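Local coordinates for iron binding protein FbpA (Mannheimia haemolytica, PDB 1Q35) that binds ferric iron and probably serves as the periplasmic solute-binding component of a bacterial iron-uptake system, at residues S61-M64 against E65-A69; I292-E295 against D296-K299. All blocks are in the same frame, centred on the assembly; numbering follows the deposited sequence.

Interaction 1: residues S61-M64 against E65-A69; sequences SRVM and EIVNA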
loop_
_atom_site.group_PDB
_atom_site.type_symbol
_atom_site.label_atom_id
_atom_site.label_comp_id
_atom_site.label_asym_id
_atom_site.label_seq_id
_atom_site.Cartn_x
_atom_site.Cartn_y
_atom_site.Cartn_z
ATOM N N SER A 61 5.426 -2.707 6.322
ATOM C CA SER A 61 5.915 -2.330 7.637
ATOM C C SER A 61 4.949 -2.753 8.747
ATOM O O SER A 61 5.391 -3.188 9.807
ATOM C CB SER A 61 6.248 -0.848 7.693
ATOM O OG SER A 61 7.284 -0.558 6.768
ATOM N N ARG A 62 3.642 -2.667 8.501
ATOM C CA ARG A 62 2.653 -3.187 9.448
ATOM C C ARG A 62 2.761 -4.704 9.583
ATOM O O ARG A 62 2.671 -5.247 10.690
ATOM C CB ARG A 62 1.231 -2.815 9.026
ATOM C CG ARG A 62 0.139 -3.280 9.994
ATOM C CD ARG A 62 0.103 -2.531 11.314
ATOM N NE ARG A 62 -0.573 -1.245 11.189
ATOM C CZ ARG A 62 -0.648 -0.333 12.153
ATOM N NH1 ARG A 62 -1.289 0.805 11.927
ATOM N NH2 ARG A 62 -0.100 -0.546 13.344
ATOM N N VAL A 63 2.940 -5.390 8.462
ATOM C CA VAL A 63 3.132 -6.836 8.472
ATOM C C VAL A 63 4.289 -7.215 9.384
ATOM O O VAL A 63 4.156 -8.112 10.222
ATOM C CB VAL A 63 3.413 -7.378 7.054
ATOM C CG1 VAL A 63 3.943 -8.800 7.104
ATOM C CG2 VAL A 63 2.156 -7.320 6.203
ATOM N N MET A 64 5.419 -6.537 9.236
ATOM C CA MET A 64 6.601 -6.877 10.023
ATOM C C MET A 64 6.450 -6.449 11.480
ATOM O O MET A 64 6.974 -7.118 12.361
ATOM C CB MET A 64 7.871 -6.294 9.399
ATOM C CG MET A 64 8.208 -6.871 8.038
ATOM S SD MET A 64 8.146 -8.679 7.958
ATOM C CE MET A 64 9.330 -9.122 9.211
ATOM N N GLU A 65 5.703 -5.384 11.760
ATOM C CA GLU A 65 5.378 -5.028 13.142
ATOM C C GLU A 65 4.678 -6.205 13.825
ATOM O O GLU A 65 5.018 -6.581 14.951
ATOM C CB GLU A 65 4.479 -3.789 13.200
ATOM C CG GLU A 65 4.127 -3.354 14.619
ATOM C CD GLU A 65 3.050 -2.285 14.679
ATOM O OE1 GLU A 65 2.639 -1.929 15.808
ATOM O OE2 GLU A 65 2.610 -1.799 13.613
ATOM N N ILE A 66 3.706 -6.787 13.131
ATOM C CA ILE A 66 2.917 -7.897 13.660
ATOM C C ILE A 66 3.781 -9.143 13.834
ATOM O O ILE A 66 3.766 -9.786 14.890
ATOM C CB ILE A 66 1.708 -8.178 12.726
ATOM C CG1 ILE A 66 0.722 -7.005 12.764
ATOM C CG2 ILE A 66 1.008 -9.479 13.110
ATOM C CD1 ILE A 66 -0.201 -6.925 11.566
ATOM N N VAL A 67 4.549 -9.468 12.805
ATOM C CA VAL A 67 5.372 -10.668 12.799
ATOM C C VAL A 67 6.502 -10.567 13.833
ATOM O O VAL A 67 6.749 -11.525 14.574
ATOM C CB VAL A 67 5.908 -10.938 11.377
ATOM C CG1 VAL A 67 6.957 -12.043 11.368
ATOM C CG2 VAL A 67 4.745 -11.303 10.450
ATOM N N ASN A 68 7.150 -9.404 13.911
ATOM C CA ASN A 68 8.228 -9.163 14.879
ATOM C C ASN A 68 7.750 -9.211 16.324
ATOM O O ASN A 68 8.529 -9.540 17.222
ATOM C CB ASN A 68 8.892 -7.798 14.655
ATOM C CG ASN A 68 9.733 -7.738 13.389
ATOM O OD1 ASN A 68 10.081 -8.757 12.800
ATOM N ND2 ASN A 68 10.056 -6.516 12.963
ATOM N N ALA A 69 6.481 -8.875 16.544
ATOM C CA ALA A 69 5.873 -8.911 17.875
ATOM C C ALA A 69 5.384 -10.315 18.258
ATOM O O ALA A 69 4.730 -10.480 19.292
ATOM C CB ALA A 69 4.725 -7.915 17.950
HETATM O O HOH W 1 0.715 -0.215 16.417
#
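The side chains of Arg62 and Glu65 run side by side, and their guanidinium and carboxylate planes are 28° apart. Glu65 OE2 approaches the guanidinium obliquely and takes a weak hydrogen bond from Arg62 NH2, 3.0 Å away. The N-H...O angle is 129°, well short of straight, so charge attraction probably contributes much of this salt bridge. A water sits in plane at the guanidinium edge. It donates to Glu65 OE1 at 2.6 Å and weakly accepts from Arg62 NH2. Glu65 reaches the bridge with an extended chain, CG anti to the backbone N (chi1 -179°). Arg62 starts the same way but bends at chi2 and chi3, which brings its end back alongside the glutamate.

This is an i to i+3 pair on helix 60-68. Its backbone bonds are i to i+4, such as Val67 N to Val63 O at 2.9 Å. Next to the salt bridge, Arg62 CG meets Ile66 CD1 at 4.0 Å. On another side, Val63 CG1 lies 4.3 Å from Val67 CG2. Bends at chi2 and chi3 carry Met64 CE to 3.7 Å from Asn68 OD1. Trp95 touches Val63 and Met64, while Val40 lies against Arg62, Glu65 and Ile66. With a bent direct bond and a weak water link on the arginine side, the charged pair is probably held more by charge than by precise geometry.

Interaction 2: residues I292-E295 against D296-K299; sequences IKLE and DIAK. With EDO (1,2-ethanediol), chain B.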
loop_
_atom_site.group_PDB
_atom_site.type_symbol
_atom_site.label_atom_id
_atom_site.label_comp_id
_atom_site.label_asym_id
_atom_site.label_seq_id
_atom_site.Cartn_x
_atom_site.Cartn_y
_atom_site.Cartn_z
ATOM N N ILE A 292 14.701 -3.277 -3.961
ATOM C CA ILE A 292 14.814 -3.451 -2.518
ATOM C C ILE A 292 13.924 -4.609 -2.042
ATOM O O ILE A 292 12.793 -4.780 -2.493
ATOM C CB ILE A 292 14.448 -2.131 -1.792
ATOM C CG1 ILE A 292 14.835 -2.196 -0.310
ATOM C CG2 ILE A 292 12.959 -1.790 -1.965
ATOM C CD1 ILE A 292 14.663 -0.866 0.408
ATOM N N LYS A 293 14.453 -5.421 -1.140
ATOM C CA LYS A 293 13.671 -6.491 -0.536
ATOM C C LYS A 293 12.612 -5.896 0.391
ATOM O O LYS A 293 12.871 -4.915 1.089
ATOM C CB LYS A 293 14.572 -7.422 0.267
ATOM C CG LYS A 293 15.437 -8.345 -0.551
ATOM C CD LYS A 293 15.312 -9.793 -0.070
ATOM C CE LYS A 293 15.608 -9.959 1.422
ATOM N NZ LYS A 293 14.514 -10.668 2.156
ATOM N N LEU A 294 11.437 -6.516 0.434
ATOM C CA LEU A 294 10.333 -6.005 1.240
ATOM C C LEU A 294 10.728 -5.811 2.704
ATOM O O LEU A 294 10.418 -4.781 3.296
ATOM C CB LEU A 294 9.115 -6.929 1.117
ATOM C CG LEU A 294 8.349 -6.810 -0.206
ATOM C CD1 LEU A 294 7.380 -7.978 -0.397
ATOM C CD2 LEU A 294 7.603 -5.479 -0.296
ATOM N N GLU A 295 11.437 -6.777 3.285
ATOM C CA GLU A 295 11.850 -6.677 4.684
ATOM C C GLU A 295 12.806 -5.517 4.921
ATOM O O GLU A 295 12.852 -4.977 6.022
ATOM C CB GLU A 295 12.502 -7.976 5.162
ATOM C CG GLU A 295 11.532 -9.135 5.334
ATOM C CD GLU A 295 11.443 -10.038 4.116
ATOM O OE1 GLU A 295 11.770 -9.605 2.987
ATOM O OE2 GLU A 295 11.023 -11.199 4.288
ATOM N N ASP A 296 13.573 -5.150 3.900
ATOM C CA ASP A 296 14.513 -4.042 4.012
ATOM C C ASP A 296 13.840 -2.669 3.926
ATOM O O ASP A 296 14.453 -1.674 4.290
ATOM C CB ASP A 296 15.631 -4.184 2.988
ATOM C CG ASP A 296 16.528 -5.364 3.282
ATOM O OD1 ASP A 296 16.810 -5.615 4.474
ATOM O OD2 ASP A 296 16.971 -6.086 2.372
ATOM N N ILE A 297 12.598 -2.612 3.448
ATOM C CA ILE A 297 11.769 -1.418 3.621
ATOM C C ILE A 297 11.375 -1.320 5.097
ATOM O O ILE A 297 11.653 -0.320 5.763
ATOM C CB ILE A 297 10.498 -1.473 2.731
ATOM C CG1 ILE A 297 10.873 -1.533 1.248
ATOM C CG2 ILE A 297 9.588 -0.273 3.020
ATOM C CD1 ILE A 297 9.698 -1.875 0.345
ATOM N N ALA A 298 10.733 -2.372 5.604
ATOM C CA ALA A 298 10.184 -2.359 6.955
ATOM C C ALA A 298 11.238 -2.092 8.021
ATOM O O ALA A 298 10.963 -1.448 9.024
ATOM C CB ALA A 298 9.464 -3.670 7.245
ATOM N N LYS A 299 12.445 -2.596 7.788
ATOM C CA LYS A 299 13.585 -2.429 8.690
ATOM C C LYS A 299 13.851 -0.966 9.025
ATOM O O LYS A 299 14.336 -0.643 10.107
ATOM C CB LYS A 299 14.819 -3.038 7.999
ATOM C CG LYS A 299 16.176 -2.882 8.656
ATOM C CD LYS A 299 17.235 -3.616 7.813
ATOM C CE LYS A 299 17.594 -2.892 6.496
ATOM N NZ LYS A 299 18.515 -3.707 5.630
HETATM C C1 EDO B . 7.881 -1.702 12.088
HETATM O O1 EDO B . 7.634 -2.213 13.390
HETATM C C2 EDO B . 8.631 -2.752 11.282
HETATM O O2 EDO B . 9.915 -2.966 11.854
HETATM O O HOH W 2 17.222 -5.082 -0.104
#
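Lys293 O is gripped by two backbone N-H groups, those of Asp296 at 2.9 Å and Ile297 at 3.3 Å. Both bonds are weak. They form at the start of the short helix 294-298, where the chain turns from the extended Lys293 into helical geometry. Leu294 O likewise takes weak bonds from the N-H groups of Ile297 and Ala298. Farther along comes a sounder i to i+4 bond, Lys299 N to Glu295 O at 3.0 Å.

Two salt bridges form, each within one half of this stretch. Lys293 NZ bonds to Glu295 OE1 from above the carboxylate plane, 65° out of it. The lysine chain bends at chi2, chi3 and chi4 to get there. Lys299 NZ bonds to Asp296 OD1, also from above the plane, and Glu152 of helix 141-168 is a second partner for this amine. The other oxygen, Asp296 OD2, accepts a hydrogen bond from a water at 2.7 Å. That water accepts from Lys293 N, so it links the aspartate to the backbone just before the helix. Asp296 is therefore held at both carboxylate oxygens.

Apolar contacts form as well. Ile292 crosses Ile297 at about a right angle, with CG2 of Ile292 3.8 Å from CG1 of Ile297. Ile292 CG1 also meets Asp296 CB. Ile60 touches both Leu294 and Ile297, and Ser145 of helix 141-168 also touches Ile297. An ethanediol, probably from the crystallisation liquor, makes a weak hydrogen bond here: its O2 donates to Ala298 O over 3.4 Å.

Overall arrangement
From the N terminus, helix 60-68 follows strand 54-57, and interaction 1 lies within it. Interaction 2 comes more than 220 residues later, at the short helix 294-298. Each is a local contact along continuous chain, so neither closes a long loop. They follow in series, with no nesting or crossing. In space the centres of interactions 1 and 2 are about 12 Å apart, and the two touch. Ala298 packs on the first helix, its CB 3.5 Å from Met64 CG. Helix 60-68 meets helix 141-168 directly, through a Ser61 to Ser145 bond, and segment 292-299 touches both helices. Helix 141-168 carries Tyr142, an Fe(3+) ligand in the iron-bound protein; no iron is bound here.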